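PDB 1IIC: PEPTIDE N-myristoyltransferase from Saccharomyces cerevisiae, which catalyses the transfer of the myristoyl group from myristoyl-CoA to the N-terminal glycine of target proteins and peptides. Local coordinates for residues Q254-K258 with E259-H263; K341-L344 with C345-Y349. One frame throughout, in Å; residues are numbered along the deposited sequence.

Interaction 1. Residues Q254-K258 with E259-H263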
loop_
_atom_site.group_PDB
_atom_site.type_symbol
_atom_site.label_atom_id
_atom_site.label_comp_id
_atom_site.label_asym_id
_atom_site.label_seq_id
_atom_site.Cartn_x
_atom_site.Cartn_y
_atom_site.Cartn_z
ATOM N N GLN A 254 -0.550 5.774 10.073
ATOM C CA GLN A 254 0.766 5.386 10.551
ATOM C C GLN A 254 1.303 6.710 11.065
ATOM O O GLN A 254 1.266 7.715 10.355
ATOM C CB GLN A 254 1.687 4.886 9.429
ATOM C CG GLN A 254 2.977 4.263 9.986
ATOM C CD GLN A 254 4.157 4.272 9.019
ATOM O OE1 GLN A 254 4.007 4.013 7.824
ATOM N NE2 GLN A 254 5.346 4.554 9.546
ATOM N N ILE A 255 1.782 6.719 12.300
ATOM C CA ILE A 255 2.324 7.932 12.883
ATOM C C ILE A 255 3.817 7.952 12.637
ATOM O O ILE A 255 4.596 7.378 13.396
ATOM C CB ILE A 255 2.017 7.992 14.384
ATOM C CG1 ILE A 255 0.498 8.038 14.576
ATOM C CG2 ILE A 255 2.659 9.216 15.006
ATOM C CD1 ILE A 255 0.042 8.017 16.010
ATOM N N PHE A 256 4.206 8.608 11.549
ATOM C CA PHE A 256 5.604 8.698 11.170
ATOM C C PHE A 256 6.408 9.552 12.134
ATOM O O PHE A 256 5.852 10.328 12.910
ATOM C CB PHE A 256 5.755 9.328 9.781
ATOM C CG PHE A 256 5.149 8.528 8.657
ATOM C CD1 PHE A 256 3.770 8.494 8.467
ATOM C CD2 PHE A 256 5.966 7.877 7.739
ATOM C CE1 PHE A 256 3.216 7.835 7.374
ATOM C CE2 PHE A 256 5.423 7.215 6.646
ATOM C CZ PHE A 256 4.038 7.196 6.462
ATOM N N THR A 257 7.722 9.383 12.080
ATOM C CA THR A 257 8.654 10.190 12.855
ATOM C C THR A 257 9.235 10.962 11.682
ATOM O O THR A 257 9.073 10.527 10.539
ATOM C CB THR A 257 9.768 9.346 13.501
ATOM O OG1 THR A 257 10.439 8.593 12.488
ATOM C CG2 THR A 257 9.196 8.402 14.550
ATOM N N LYS A 258 9.886 12.096 11.918
ATOM C CA LYS A 258 10.430 12.839 10.787
ATOM C C LYS A 258 11.402 11.982 9.995
ATOM O O LYS A 258 11.488 12.085 8.768
ATOM C CB LYS A 258 11.126 14.127 11.251
ATOM C CG LYS A 258 10.166 15.303 11.394
ATOM C CD LYS A 258 10.877 16.624 11.670
ATOM C CE LYS A 258 9.856 17.746 11.850
ATOM N NZ LYS A 258 10.456 18.991 12.395
ATOM N N GLU A 259 12.127 11.129 10.705
ATOM C CA GLU A 259 13.101 10.253 10.078
ATOM C C GLU A 259 12.413 9.281 9.123
ATOM O O GLU A 259 12.785 9.180 7.959
ATOM C CB GLU A 259 13.871 9.497 11.159
ATOM C CG GLU A 259 14.875 8.509 10.635
ATOM C CD GLU A 259 15.632 7.834 11.758
ATOM O OE1 GLU A 259 14.990 7.504 12.783
ATOM O OE2 GLU A 259 16.858 7.631 11.613
ATOM N N GLU A 260 11.406 8.571 9.620
ATOM C CA GLU A 260 10.667 7.625 8.787
ATOM C C GLU A 260 10.070 8.366 7.606
ATOM O O GLU A 260 10.165 7.919 6.473
ATOM C CB GLU A 260 9.544 6.967 9.590
ATOM C CG GLU A 260 10.058 6.093 10.708
ATOM C CD GLU A 260 8.963 5.601 11.633
ATOM O OE1 GLU A 260 9.241 4.696 12.448
ATOM O OE2 GLU A 260 7.833 6.122 11.556
ATOM N N PHE A 261 9.470 9.516 7.884
ATOM C CA PHE A 261 8.846 10.316 6.842
ATOM C C PHE A 261 9.822 10.656 5.735
ATOM O O PHE A 261 9.516 10.496 4.551
ATOM C CB PHE A 261 8.282 11.612 7.420
ATOM C CG PHE A 261 7.487 12.413 6.428
ATOM C CD1 PHE A 261 6.113 12.222 6.300
ATOM C CD2 PHE A 261 8.121 13.316 5.579
ATOM C CE1 PHE A 261 5.380 12.920 5.332
ATOM C CE2 PHE A 261 7.397 14.015 4.610
ATOM C CZ PHE A 261 6.028 13.815 4.486
ATOM N N GLU A 262 11.002 11.130 6.113
ATOM C CA GLU A 262 12.003 11.498 5.124
ATOM C C GLU A 262 12.494 10.293 4.323
ATOM O O GLU A 262 12.659 10.364 3.107
ATOM C CB GLU A 262 13.180 12.198 5.808
ATOM C CG GLU A 262 14.276 12.587 4.855
ATOM C CD GLU A 262 15.218 13.621 5.442
ATOM O OE1 GLU A 262 16.227 13.946 4.780
ATOM O OE2 GLU A 262 14.944 14.109 6.563
ATOM N N HIS A 263 12.733 9.179 5.000
ATOM C CA HIS A 263 13.186 7.989 4.291
ATOM C C HIS A 263 12.127 7.522 3.292
ATOM O O HIS A 263 12.434 7.086 2.180
ATOM C CB HIS A 263 13.459 6.844 5.265
ATOM C CG HIS A 263 13.640 5.524 4.583
ATOM N ND1 HIS A 263 14.830 5.146 3.997
ATOM C CD2 HIS A 263 12.748 4.549 4.288
ATOM C CE1 HIS A 263 14.662 3.996 3.366
ATOM N NE2 HIS A 263 13.407 3.615 3.526
HETATM O O HOH W 1 12.504 6.970 13.339
#
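Thr257 O receives Phe261 N at 2.9 Å and Lys258 O receives Glu262 N, two i to i+4 bonds that close the first turn of helix 258-265, which follows strand 252-254 after a short loop. Thr257 holds the N-cap: its OG1 accepts from Glu260 N at 3.0 Å in a nearly straight bond (169°). That oxygen is brought over the helix start because it sits between the backbone N and the carbonyl carbon (chi1 55°). Glu260 CG stands beside its own backbone N (chi1 -66°) and 3.1 Å from Thr257 OG1; from there the extended chain crosses Thr257 and brings OE2 to Thr257 N, which gives it a weak, bent bond at 3.3 Å. A water bound to Thr257 OG1 donates to Glu259 OE1 at 2.6 Å, tying a second carboxylate to the cap. On the buried side, Phe256 CB rests 4.1 Å from Phe261 CB, and the Phe256 ring carries Gln254 CD over the centre of one face. The Phe261 ring continues inward to meet Phe240 and Phe243 of helix 236-247, while Lys258 NZ forms a salt bridge with Asp237 of the same helix. The reciprocal Thr257 and Glu260 bonds are those of a capping box at a helix N-terminus.

Interaction 2. Residues K341-L344 with C345-Y349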
loop_
_atom_site.group_PDB
_atom_site.type_symbol
_atom_site.label_atom_id
_atom_site.label_comp_id
_atom_site.label_asym_id
_atom_site.label_seq_id
_atom_site.Cartn_x
_atom_site.Cartn_y
_atom_site.Cartn_z
ATOM N N LYS A 341 -12.154 19.459 -2.383
ATOM C CA LYS A 341 -12.361 18.760 -3.642
ATOM C C LYS A 341 -11.714 19.480 -4.824
ATOM O O LYS A 341 -11.102 18.852 -5.685
ATOM C CB LYS A 341 -13.851 18.575 -3.926
ATOM C CG LYS A 341 -14.050 17.892 -5.249
ATOM C CD LYS A 341 -15.482 17.772 -5.674
ATOM C CE LYS A 341 -15.543 16.948 -6.952
ATOM N NZ LYS A 341 -16.822 17.133 -7.685
ATOM N N THR A 342 -11.859 20.800 -4.868
ATOM C CA THR A 342 -11.276 21.582 -5.948
ATOM C C THR A 342 -9.752 21.496 -5.934
ATOM O O THR A 342 -9.125 21.420 -6.985
ATOM C CB THR A 342 -11.696 23.064 -5.863
ATOM O OG1 THR A 342 -13.113 23.160 -6.012
ATOM C CG2 THR A 342 -11.033 23.883 -6.989
ATOM N N ARG A 343 -9.154 21.495 -4.745
ATOM C CA ARG A 343 -7.699 21.427 -4.653
ATOM C C ARG A 343 -7.164 20.034 -5.003
ATOM O O ARG A 343 -6.194 19.898 -5.747
ATOM C CB ARG A 343 -7.243 21.833 -3.251
ATOM C CG ARG A 343 -5.756 22.085 -3.134
ATOM C CD ARG A 343 -5.294 23.070 -4.206
ATOM N NE ARG A 343 -3.938 23.545 -3.979
ATOM C CZ ARG A 343 -3.310 24.414 -4.762
ATOM N NH1 ARG A 343 -3.920 24.905 -5.841
ATOM N NH2 ARG A 343 -2.083 24.817 -4.448
ATOM N N LEU A 344 -7.809 19.002 -4.474
ATOM C CA LEU A 344 -7.389 17.629 -4.741
ATOM C C LEU A 344 -7.528 17.301 -6.218
ATOM O O LEU A 344 -6.654 16.667 -6.802
ATOM C CB LEU A 344 -8.201 16.637 -3.897
ATOM C CG LEU A 344 -7.993 16.721 -2.376
ATOM C CD1 LEU A 344 -8.724 15.568 -1.704
ATOM C CD2 LEU A 344 -6.497 16.667 -2.031
ATOM N N CYS A 345 -8.627 17.722 -6.827
ATOM C CA CYS A 345 -8.805 17.474 -8.251
ATOM C C CYS A 345 -7.658 18.131 -9.021
ATOM O O CYS A 345 -7.207 17.600 -10.032
ATOM C CB CYS A 345 -10.152 18.029 -8.737
ATOM S SG CYS A 345 -11.563 17.005 -8.293
ATOM N N GLU A 346 -7.185 19.282 -8.537
ATOM C CA GLU A 346 -6.078 19.994 -9.189
ATOM C C GLU A 346 -4.763 19.252 -8.987
ATOM O O GLU A 346 -4.060 18.937 -9.943
ATOM C CB GLU A 346 -5.928 21.414 -8.622
ATOM C CG GLU A 346 -7.074 22.368 -8.930
ATOM C CD GLU A 346 -6.948 23.714 -8.203
ATOM O OE1 GLU A 346 -7.766 24.615 -8.490
ATOM O OE2 GLU A 346 -6.042 23.871 -7.345
ATOM N N LEU A 347 -4.425 18.994 -7.729
ATOM C CA LEU A 347 -3.189 18.296 -7.398
ATOM C C LEU A 347 -3.086 16.897 -8.016
ATOM O O LEU A 347 -2.055 16.532 -8.595
ATOM C CB LEU A 347 -3.050 18.170 -5.877
ATOM C CG LEU A 347 -2.848 19.435 -5.045
ATOM C CD1 LEU A 347 -2.611 19.040 -3.604
ATOM C CD2 LEU A 347 -1.660 20.233 -5.560
ATOM N N ILE A 348 -4.151 16.109 -7.903
ATOM C CA ILE A 348 -4.102 14.755 -8.428
ATOM C C ILE A 348 -4.135 14.710 -9.956
ATOM O O ILE A 348 -3.696 13.733 -10.560
ATOM C CB ILE A 348 -5.220 13.893 -7.795
ATOM C CG1 ILE A 348 -5.058 13.921 -6.268
ATOM C CG2 ILE A 348 -5.127 12.435 -8.283
ATOM C CD1 ILE A 348 -3.662 13.517 -5.774
ATOM N N TYR A 349 -4.639 15.769 -10.582
ATOM C CA TYR A 349 -4.666 15.836 -12.043
ATOM C C TYR A 349 -3.209 16.018 -12.497
ATOM O O TYR A 349 -2.776 15.456 -13.496
ATOM C CB TYR A 349 -5.509 17.021 -12.507
ATOM C CG TYR A 349 -5.692 17.105 -14.007
ATOM C CD1 TYR A 349 -6.418 16.135 -14.692
ATOM C CD2 TYR A 349 -5.195 18.188 -14.732
ATOM C CE1 TYR A 349 -6.659 16.243 -16.071
ATOM C CE2 TYR A 349 -5.429 18.311 -16.115
ATOM C CZ TYR A 349 -6.164 17.334 -16.772
ATOM O OH TYR A 349 -6.426 17.448 -18.119
#
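Glu346 OE2 is gripped by Arg343 NH1 at 2.8 Å, in a salt bridge between neighbours three residues apart on one helix. The N-H points at the oxygen with some bend (147°), and NH1 meets OE2 nearly along the C-O axis, whereas OE2 sits near the guanidinium edge, slightly out of its plane. The contact is made through this one oxygen, with the two flat groups turned 68° against each other. Arg343 reaches it by a bend at chi2 (52°), which turns the chain toward the next turn, where Glu346 lies, and also sets its CD 3.3 Å from OE2. Another part of the guanidinium has a second mate: NH2 forms a salt bridge with Asp292 of strand 290-303, which places the arginine between two carboxylates. Leu347 CD2 lies over one guanidinium face. Replacing Glu346 by an alanine would probably leave Arg343 NH1 without its charged mate on the helix and the guanidinium more dependent on Asp292.

These residues belong to helix 334-357, the crossover of a beta-alpha-beta unit whose parallel strands are 311-322 and 362-366. Leu344 and Ile348 turn to strand 311-322, packing on Tyr320 and Leu317 respectively, and Leu347 leans on Val283 of strand 278-284 and Phe294 of strand 290-303. The backbone bonds follow the i to i+4 pattern, the straightest being Leu347 N to Arg343 O at 2.8 Å. By contrast, Glu346 N to Thr342 O is longer and more bent at 3.3 Å, and Glu346 CG passes 3.0 Å from that same oxygen. Ile348 CG1 also comes close to a carbonyl, 3.2 Å from Leu344 O. On a different side of the helix, Cys345 SG lies 4.0 Å from the aliphatic Lys341 CG, while Lys341 NZ extends further to a salt bridge with Asp377.

Interactions 1 and 2 both lie in the C-terminal N-myristoyltransferase region of the chain but are separate local contacts: their centres lie 25 Å apart and their nearest atoms about 13 Å, with no touch between them. Interaction 1 starts a short helix after strand 252-254, which pairs with strand 112-125 of the antiparallel sheet, and this helix packs on helix 236-247. Interaction 2 lies within a long helix, against the mixed sheet that contains strand 311-322. Their centres are about 16 Å and 21 Å respectively from the centre of the chain. Neither contact as described involves an atom of myristoyl-CoA; both are structural packing, one at a helix start and one along a helix face.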